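Local coordinates for protein prolyl-tRNA synthetase (Naegleria fowleri, PDB 6UYH) that probably attaches proline to its cognate tRNA in an ATP-dependent reaction and is held here with the inhibitor halofuginone and an ATP analogue, at residues K474-L488 against K501-Y513. Sequence-based numbering, arbitrary orientation.
Sequences KSLCVPLDQSSFPSL and KKPNCWALFGRSY. With EDO (1,2-ethanediol), chain P; EDO (1,2-ethanediol), chain S.
Beyond the end of strand 474-479, the side chain of Q482 takes over the backbone pairing with W506. Its OE1 accepts from W506 N (2.9 Å), on a lone pair, while NE2 donates to W506 O (2.8 Å), nearly straight at 174°. A primary amide suits this place because its C=O and one N-H point the same way, matching the N-H and C=O of a single residue. The bend at chi2 (-111°) brings the amide edge alongside the backbone of W506; with NE2 also donating to P479 O, three bonds together fix its rotation.

The indole of W506 is gripped by the loop after strand 474-479. L488 CD2 lies over one face, 3.7 Å from the centroid of the five-membered ring; F485 CB covers the opposite face, and the F485 ring turns its edge to the indole with planes at 72°. At the rim, NE1 donates to P486 O (2.9 Å), tilted from the ring plane, so the buried indole N-H is satisfied.

Between the strands, K474 and G510 exchange two backbone bonds. L476 and C477 then both face L508 in a classic beta bulge: L508 O takes L476 N at 2.8 Å and C477 N only weakly. L476 CD1 packs 3.5 Å from G510 N, where the glycine has no side chain to obstruct it. S475 CA sits over the centre of the F509 ring, a CH-pi contact. Farther on, the Y513 carboxylate forms a salt bridge with R161 of the nucleotide pocket.

The Q482 amide thus continues the antiparallel hydrogen bonding past the strand, while the clasped indole joins the loop to strand 505-512.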
ATOM      1  N   LYS A 474      23.737  22.687  10.794  1.00 26.30           N
ATOM      2  CA  LYS A 474      24.310  21.745   9.847  1.00 28.34           C
ATOM      3  C   LYS A 474      24.010  22.213   8.433  1.00 24.73           C
ATOM      4  O   LYS A 474      23.214  23.128   8.212  1.00 21.07           O
ATOM      5  CB  LYS A 474      23.803  20.324  10.082  1.00 33.64           C
ATOM      6  CG  LYS A 474      22.357  20.117   9.785  1.00 30.83           C
ATOM      7  CD  LYS A 474      21.965  18.692  10.178  1.00 48.52           C
ATOM      8  CE  LYS A 474      21.532  17.853   8.989  1.00 49.80           C
ATOM      9  NZ  LYS A 474      21.550  16.404   9.343  1.00 48.36           N
ATOM     10  N   SER A 475      24.694  21.613   7.467  1.00 21.42           N
ATOM     11  CA  SER A 475      24.437  21.987   6.091  1.00 20.22           C
ATOM     12  C   SER A 475      23.070  21.452   5.695  1.00 24.93           C
ATOM     13  O   SER A 475      22.711  20.313   6.017  1.00 26.58           O
ATOM     14  CB  SER A 475      25.520  21.455   5.155  1.00 26.61           C
ATOM     15  OG  SER A 475      25.416  20.060   5.040  1.00 32.40           O
ATOM     16  N   LEU A 476      22.283  22.299   5.050  1.00 21.94           N
ATOM     17  CA  LEU A 476      20.965  21.903   4.581  1.00 21.98           C
ATOM     18  C   LEU A 476      21.021  21.555   3.098  1.00 23.53           C
ATOM     19  O   LEU A 476      20.728  20.423   2.706  1.00 24.19           O
ATOM     20  CB  LEU A 476      19.966  23.027   4.882  1.00 22.18           C
ATOM     21  CG  LEU A 476      19.991  23.455   6.360  1.00 20.48           C
ATOM     22  CD1 LEU A 476      19.052  24.646   6.597  1.00 23.90           C
ATOM     23  CD2 LEU A 476      19.672  22.279   7.301  1.00 22.02           C
ATOM     24  N   CYS A 477      21.487  22.488   2.274  1.00 23.41           N
ATOM     25  CA  CYS A 477      21.748  22.191   0.873  1.00 24.48           C
ATOM     26  C   CYS A 477      22.567  23.331   0.299  1.00 21.31           C
ATOM     27  O   CYS A 477      22.650  24.416   0.878  1.00 19.57           O
ATOM     28  CB  CYS A 477      20.457  22.026   0.079  1.00 22.92           C
ATOM     29  SG  CYS A 477      19.538  23.564  -0.088  1.00 24.92           S
ATOM     30  N   VAL A 478      23.164  23.075  -0.859  1.00 17.16           N
ATOM     31  CA  VAL A 478      23.668  24.133  -1.727  1.00 17.11           C
ATOM     32  C   VAL A 478      22.570  24.431  -2.748  1.00 17.20           C
ATOM     33  O   VAL A 478      22.316  23.587  -3.635  1.00 17.76           O
ATOM     34  CB  VAL A 478      24.980  23.724  -2.407  1.00 19.87           C
ATOM     35  CG1 VAL A 478      25.499  24.859  -3.281  1.00 22.39           C
ATOM     36  CG2 VAL A 478      26.016  23.321  -1.356  1.00 25.44           C
ATOM     37  N   PRO A 479      21.870  25.558  -2.640  1.00 17.36           N
ATOM     38  CA  PRO A 479      20.713  25.798  -3.518  1.00 22.98           C
ATOM     39  C   PRO A 479      21.076  25.672  -4.993  1.00 25.42           C
ATOM     40  O   PRO A 479      22.117  26.171  -5.431  1.00 21.41           O
ATOM     41  CB  PRO A 479      20.300  27.229  -3.159  1.00 22.43           C
ATOM     42  CG  PRO A 479      20.722  27.389  -1.729  1.00 21.42           C
ATOM     43  CD  PRO A 479      22.027  26.618  -1.625  1.00 17.48           C
ATOM     44  N   LEU A 480      20.210  24.978  -5.757  1.00 19.77           N
ATOM     45  CA  LEU A 480      20.421  24.853  -7.199  1.00 21.81           C
ATOM     46  C   LEU A 480      20.451  26.212  -7.883  1.00 24.27           C
ATOM     47  O   LEU A 480      21.281  26.454  -8.773  1.00 24.74           O
ATOM     48  CB  LEU A 480      19.322  23.992  -7.836  1.00 20.29           C
ATOM     49  CG  LEU A 480      19.129  22.573  -7.328  1.00 24.12           C
ATOM     50  CD1 LEU A 480      18.091  21.881  -8.190  1.00 22.72           C
ATOM     51  CD2 LEU A 480      20.448  21.825  -7.360  1.00 24.11           C
ATOM     52  N   ASP A 481      19.531  27.098  -7.512  1.00 21.76           N
ATOM     53  CA  ASP A 481      19.415  28.414  -8.136  1.00 19.57           C
ATOM     54  C   ASP A 481      20.176  29.416  -7.273  1.00 21.13           C
ATOM     55  O   ASP A 481      19.708  29.803  -6.201  1.00 25.57           O
ATOM     56  CB  ASP A 481      17.944  28.797  -8.277  1.00 28.45           C
ATOM     57  CG  ASP A 481      17.739  30.093  -9.041  1.00 34.86           C
ATOM     58  OD1 ASP A 481      18.728  30.785  -9.376  1.00 29.55           O
ATOM     59  OD2 ASP A 481      16.565  30.420  -9.304  1.00 37.84           O
ATOM     60  N   GLN A 482      21.362  29.822  -7.732  1.00 20.94           N
ATOM     61  CA  GLN A 482      22.176  30.805  -7.024  1.00 24.29           C
ATOM     62  C   GLN A 482      22.053  32.207  -7.618  1.00 28.30           C
ATOM     63  O   GLN A 482      22.797  33.110  -7.210  1.00 28.74           O
ATOM     64  CB  GLN A 482      23.653  30.368  -7.022  1.00 21.25           C
ATOM     65  CG  GLN A 482      23.867  28.966  -6.445  1.00 24.41           C
ATOM     66  CD  GLN A 482      24.596  28.967  -5.108  1.00 25.84           C
ATOM     67  OE1 GLN A 482      25.473  29.796  -4.866  1.00 20.41           O
ATOM     68  NE2 GLN A 482      24.230  28.030  -4.231  1.00 21.00           N
ATOM     69  N   SER A 483      21.107  32.419  -8.539  1.00 25.67           N
ATOM     70  CA  SER A 483      21.122  33.629  -9.360  1.00 31.35           C
ATOM     71  C   SER A 483      20.780  34.883  -8.564  1.00 29.79           C
ATOM     72  O   SER A 483      21.189  35.980  -8.953  1.00 31.96           O
ATOM     73  CB  SER A 483      20.154  33.483 -10.536  1.00 29.47           C
ATOM     74  OG  SER A 483      18.821  33.374 -10.075  1.00 33.48           O
ATOM     75  N   SER A 484      20.037  34.760  -7.470  1.00 31.17           N
ATOM     76  CA  SER A 484      19.643  35.934  -6.697  1.00 35.25           C
ATOM     77  C   SER A 484      20.607  36.255  -5.562  1.00 36.69           C
ATOM     78  O   SER A 484      20.396  37.244  -4.852  1.00 34.83           O
ATOM     79  CB  SER A 484      18.241  35.744  -6.113  1.00 33.84           C
ATOM     80  OG  SER A 484      18.287  34.889  -4.978  1.00 34.24           O
ATOM     81  N   PHE A 485      21.649  35.450  -5.371  1.00 28.54           N
ATOM     82  CA  PHE A 485      22.531  35.613  -4.227  1.00 28.04           C
ATOM     83  C   PHE A 485      23.572  36.700  -4.498  1.00 32.02           C
ATOM     84  O   PHE A 485      23.890  36.997  -5.654  1.00 29.09           O
ATOM     85  CB  PHE A 485      23.225  34.289  -3.899  1.00 25.16           C
ATOM     86  CG  PHE A 485      22.275  33.173  -3.521  1.00 22.91           C
ATOM     87  CD1 PHE A 485      20.978  33.448  -3.103  1.00 25.99           C
ATOM     88  CD2 PHE A 485      22.677  31.847  -3.597  1.00 24.10           C
ATOM     89  CE1 PHE A 485      20.105  32.425  -2.760  1.00 25.16           C
ATOM     90  CE2 PHE A 485      21.799  30.810  -3.255  1.00 27.90           C
ATOM     91  CZ  PHE A 485      20.514  31.103  -2.842  1.00 26.46           C
ATOM     92  N   PRO A 486      24.107  37.319  -3.454  1.00 29.24           N
ATOM     93  CA  PRO A 486      25.057  38.417  -3.641  1.00 30.82           C
ATOM     94  C   PRO A 486      26.444  37.906  -4.024  1.00 27.93           C
ATOM     95  O   PRO A 486      26.698  36.705  -4.129  1.00 24.60           O
ATOM     96  CB  PRO A 486      25.068  39.119  -2.279  1.00 34.75           C
ATOM     97  CG  PRO A 486      24.575  38.121  -1.311  1.00 35.67           C
ATOM     98  CD  PRO A 486      23.674  37.183  -2.052  1.00 28.50           C
ATOM     99  N   SER A 487      27.341  38.861  -4.245  1.00 24.55           N
ATOM    100  CA  SER A 487      28.692  38.553  -4.691  1.00 25.20           C
ATOM    101  C   SER A 487      29.481  37.840  -3.597  1.00 28.67           C
ATOM    102  O   SER A 487      29.320  38.124  -2.408  1.00 28.66           O
ATOM    103  CB  SER A 487      29.421  39.839  -5.088  1.00 28.43           C
ATOM    104  OG  SER A 487      30.778  39.569  -5.399  1.00 26.94           O
ATOM    105  N   LEU A 488      30.343  36.915  -4.011  1.00 25.98           N
ATOM    106  CA  LEU A 488      31.282  36.257  -3.109  1.00 27.16           C
ATOM    107  C   LEU A 488      32.608  36.995  -2.993  1.00 26.73           C
ATOM    108  O   LEU A 488      33.484  36.550  -2.241  1.00 25.39           O
ATOM    109  CB  LEU A 488      31.538  34.820  -3.578  1.00 23.84           C
ATOM    110  CG  LEU A 488      30.348  33.871  -3.487  1.00 27.82           C
ATOM    111  CD1 LEU A 488      30.583  32.609  -4.332  1.00 22.80           C
ATOM    112  CD2 LEU A 488      30.103  33.518  -2.037  1.00 26.78           C
ATOM    113  N   LYS A 501      41.070  27.858   0.735  1.00 21.38           N
ATOM    114  CA  LYS A 501      40.057  27.299  -0.159  1.00 22.23           C
ATOM    115  C   LYS A 501      38.981  28.368  -0.326  1.00 24.46           C
ATOM    116  O   LYS A 501      38.136  28.559   0.551  1.00 23.13           O
ATOM    117  CB  LYS A 501      39.499  25.989   0.390  1.00 27.49           C
ATOM    118  CG  LYS A 501      40.558  24.911   0.508  1.00 33.98           C
ATOM    119  CD  LYS A 501      39.940  23.560   0.814  1.00 44.54           C
ATOM    120  CE  LYS A 501      40.981  22.456   0.720  1.00 55.67           C
ATOM    121  NZ  LYS A 501      40.399  21.138   1.086  1.00 57.38           N
ATOM    122  N   LYS A 502      39.030  29.066  -1.454  1.00 21.52           N
ATOM    123  CA  LYS A 502      38.237  30.276  -1.637  1.00 20.48           C
ATOM    124  C   LYS A 502      36.770  29.911  -1.802  1.00 19.98           C
ATOM    125  O   LYS A 502      36.449  28.985  -2.558  1.00 19.66           O
ATOM    126  CB  LYS A 502      38.742  31.029  -2.865  1.00 20.72           C
ATOM    127  CG  LYS A 502      38.054  32.349  -3.166  1.00 22.50           C
ATOM    128  CD  LYS A 502      38.700  32.971  -4.434  1.00 23.46           C
ATOM    129  CE  LYS A 502      38.344  34.437  -4.604  1.00 33.68           C
ATOM    130  NZ  LYS A 502      36.875  34.638  -4.767  1.00 37.66           N
ATOM    131  N   PRO A 503      35.854  30.595  -1.122  1.00 19.99           N
ATOM    132  CA  PRO A 503      34.427  30.314  -1.344  1.00 19.57           C
ATOM    133  C   PRO A 503      34.052  30.502  -2.812  1.00 19.49           C
ATOM    134  O   PRO A 503      34.471  31.468  -3.458  1.00 19.86           O
ATOM    135  CB  PRO A 503      33.724  31.331  -0.437  1.00 19.82           C
ATOM    136  CG  PRO A 503      34.723  31.584   0.676  1.00 23.14           C
ATOM    137  CD  PRO A 503      36.074  31.560  -0.026  1.00 20.46           C
ATOM    138  N   ASN A 504      33.279  29.546  -3.357  1.00 19.11           N
ATOM    139  CA  ASN A 504      32.867  29.625  -4.754  1.00 20.49           C
ATOM    140  C   ASN A 504      31.386  29.345  -4.960  1.00 19.12           C
ATOM    141  O   ASN A 504      30.955  29.170  -6.106  1.00 19.97           O
ATOM    142  CB  ASN A 504      33.714  28.697  -5.651  1.00 19.20           C
ATOM    143  CG  ASN A 504      33.669  27.233  -5.239  1.00 21.05           C
ATOM    144  OD1 ASN A 504      32.888  26.820  -4.376  1.00 19.92           O
ATOM    145  ND2 ASN A 504      34.526  26.431  -5.880  1.00 19.66           N
ATOM    146  N   CYS A 505      30.597  29.316  -3.894  1.00 19.09           N
ATOM    147  CA  CYS A 505      29.142  29.253  -3.987  1.00 18.54           C
ATOM    148  C   CYS A 505      28.585  29.635  -2.626  1.00 19.50           C
ATOM    149  O   CYS A 505      29.336  29.909  -1.682  1.00 19.80           O
ATOM    150  CB  CYS A 505      28.661  27.858  -4.416  1.00 18.22           C
ATOM    151  SG  CYS A 505      29.060  26.578  -3.225  1.00 21.65           S
ATOM    152  N   TRP A 506      27.254  29.655  -2.531  1.00 18.41           N
ATOM    153  CA  TRP A 506      26.557  29.890  -1.280  1.00 18.42           C
ATOM    154  C   TRP A 506      25.901  28.603  -0.819  1.00 18.02           C
ATOM    155  O   TRP A 506      25.299  27.889  -1.627  1.00 19.49           O
ATOM    156  CB  TRP A 506      25.481  30.969  -1.443  1.00 18.75           C
ATOM    157  CG  TRP A 506      26.023  32.341  -1.708  1.00 19.30           C
ATOM    158  CD1 TRP A 506      26.257  32.902  -2.927  1.00 19.99           C
ATOM    159  CD2 TRP A 506      26.358  33.336  -0.730  1.00 19.76           C
ATOM    160  NE1 TRP A 506      26.727  34.190  -2.771  1.00 23.93           N
ATOM    161  CE2 TRP A 506      26.799  34.478  -1.432  1.00 20.52           C
ATOM    162  CE3 TRP A 506      26.334  33.369   0.672  1.00 21.51           C
ATOM    163  CZ2 TRP A 506      27.217  35.645  -0.780  1.00 21.69           C
ATOM    164  CZ3 TRP A 506      26.746  34.530   1.320  1.00 24.15           C
ATOM    165  CH2 TRP A 506      27.185  35.651   0.589  1.00 27.11           C
ATOM    166  N   ALA A 507      26.036  28.301   0.467  1.00 19.19           N
ATOM    167  CA  ALA A 507      25.379  27.148   1.068  1.00 17.77           C
ATOM    168  C   ALA A 507      24.372  27.586   2.125  1.00 19.18           C
ATOM    169  O   ALA A 507      24.588  28.557   2.861  1.00 21.94           O
ATOM    170  CB  ALA A 507      26.405  26.191   1.695  1.00 19.63           C
ATOM    171  N   LEU A 508      23.272  26.837   2.212  1.00 19.01           N
ATOM    172  CA  LEU A 508      22.254  27.068   3.228  1.00 20.31           C
ATOM    173  C   LEU A 508      22.552  26.179   4.433  1.00 18.00           C
ATOM    174  O   LEU A 508      22.659  24.952   4.302  1.00 19.83           O
ATOM    175  CB  LEU A 508      20.866  26.778   2.650  1.00 19.81           C
ATOM    176  CG  LEU A 508      19.653  27.295   3.423  1.00 27.05           C
ATOM    177  CD1 LEU A 508      19.583  28.806   3.379  1.00 27.70           C
ATOM    178  CD2 LEU A 508      18.356  26.646   2.867  1.00 27.65           C
ATOM    179  N   PHE A 509      22.741  26.811   5.592  1.00 18.48           N
ATOM    180  CA  PHE A 509      23.005  26.149   6.856  1.00 22.87           C
ATOM    181  C   PHE A 509      21.922  26.539   7.848  1.00 20.96           C
ATOM    182  O   PHE A 509      21.377  27.647   7.788  1.00 22.90           O
ATOM    183  CB  PHE A 509      24.379  26.558   7.436  1.00 20.45           C
ATOM    184  CG  PHE A 509      25.527  25.729   6.935  1.00 23.88           C
ATOM    185  CD1 PHE A 509      25.923  25.802   5.607  1.00 20.95           C
ATOM    186  CD2 PHE A 509      26.213  24.879   7.796  1.00 21.76           C
ATOM    187  CE1 PHE A 509      26.983  25.045   5.144  1.00 25.02           C
ATOM    188  CE2 PHE A 509      27.281  24.108   7.333  1.00 25.29           C
ATOM    189  CZ  PHE A 509      27.665  24.195   6.006  1.00 26.74           C
ATOM    190  N   GLY A 510      21.638  25.645   8.784  1.00 20.68           N
ATOM    191  CA  GLY A 510      20.630  25.951   9.784  1.00 21.49           C
ATOM    192  C   GLY A 510      20.490  24.822  10.781  1.00 23.23           C
ATOM    193  O   GLY A 510      21.088  23.751  10.638  1.00 24.47           O
ATOM    194  N   ARG A 511      19.709  25.095  11.826  1.00 20.71           N
ATOM    195  CA  ARG A 511      19.257  24.028  12.703  1.00 21.68           C
ATOM    196  C   ARG A 511      18.289  23.126  11.944  1.00 23.47           C
ATOM    197  O   ARG A 511      17.668  23.535  10.963  1.00 23.28           O
ATOM    198  CB  ARG A 511      18.587  24.602  13.951  1.00 23.20           C
ATOM    199  CG  ARG A 511      19.516  25.516  14.754  1.00 30.04           C
ATOM    200  CD  ARG A 511      18.887  26.886  14.976  1.00 39.27           C
ATOM    201  NE  ARG A 511      17.601  26.801  15.666  1.00 49.10           N
ATOM    202  CZ  ARG A 511      17.438  26.972  16.975  1.00 53.39           C
ATOM    203  NH1 ARG A 511      16.224  26.873  17.507  1.00 46.92           N
ATOM    204  NH2 ARG A 511      18.483  27.251  17.752  1.00 43.72           N
ATOM    205  N   SER A 512      18.147  21.891  12.416  1.00 22.83           N
ATOM    206  CA  SER A 512      17.422  20.880  11.660  0.65 22.74           C
ATOM    207  C   SER A 512      16.756  19.901  12.620  1.00 23.17           C
ATOM    208  O   SER A 512      17.091  19.838  13.805  1.00 24.82           O
ATOM    209  CB  SER A 512      18.377  20.157  10.699  0.65 24.81           C
ATOM    210  OG  SER A 512      17.763  19.071  10.024  0.65 26.62           O
ATOM    211  N   TYR A 513      15.816  19.121  12.084  1.00 23.26           N
ATOM    212  CA  TYR A 513      15.318  17.931  12.764  1.00 27.31           C
ATOM    213  C   TYR A 513      16.229  16.766  12.378  1.00 35.74           C
ATOM    214  O   TYR A 513      17.033  16.887  11.442  1.00 35.68           O
ATOM    215  CB  TYR A 513      13.861  17.626  12.383  1.00 23.69           C
ATOM    216  CG  TYR A 513      12.867  18.358  13.235  1.00 21.14           C
ATOM    217  CD1 TYR A 513      12.326  17.769  14.376  1.00 21.45           C
ATOM    218  CD2 TYR A 513      12.483  19.653  12.920  1.00 20.58           C
ATOM    219  CE1 TYR A 513      11.430  18.455  15.184  1.00 26.20           C
ATOM    220  CE2 TYR A 513      11.586  20.340  13.714  1.00 27.93           C
ATOM    221  CZ  TYR A 513      11.062  19.738  14.838  1.00 26.63           C
ATOM    222  OH  TYR A 513      10.186  20.435  15.627  1.00 28.46           O
ATOM    223  OXT TYR A 513      16.192  15.693  12.977  1.00 36.57           O
TER
HETATM  224  C1  EDO P 614      24.404  14.890  13.036  1.00 63.27           C
HETATM  225  O1  EDO P 614      23.631  14.294  14.081  1.00 67.20           O
HETATM  226  C2  EDO P 614      23.579  14.877  11.760  1.00 61.38           C
HETATM  227  O2  EDO P 614      22.295  15.440  12.045  1.00 60.08           O
HETATM  228  C1  EDO S 701       7.753  17.989  17.923  1.00 39.98           C
HETATM  229  O1  EDO S 701       8.309  17.183  18.971  1.00 43.44           O
HETATM  230  C2  EDO S 701       8.290  19.409  18.003  1.00 38.01           C
HETATM  231  O2  EDO S 701       9.724  19.382  17.989  1.00 34.26           O
HETATM  232  O   HOH W   1      35.283  34.389  -2.483  1.00 30.23           O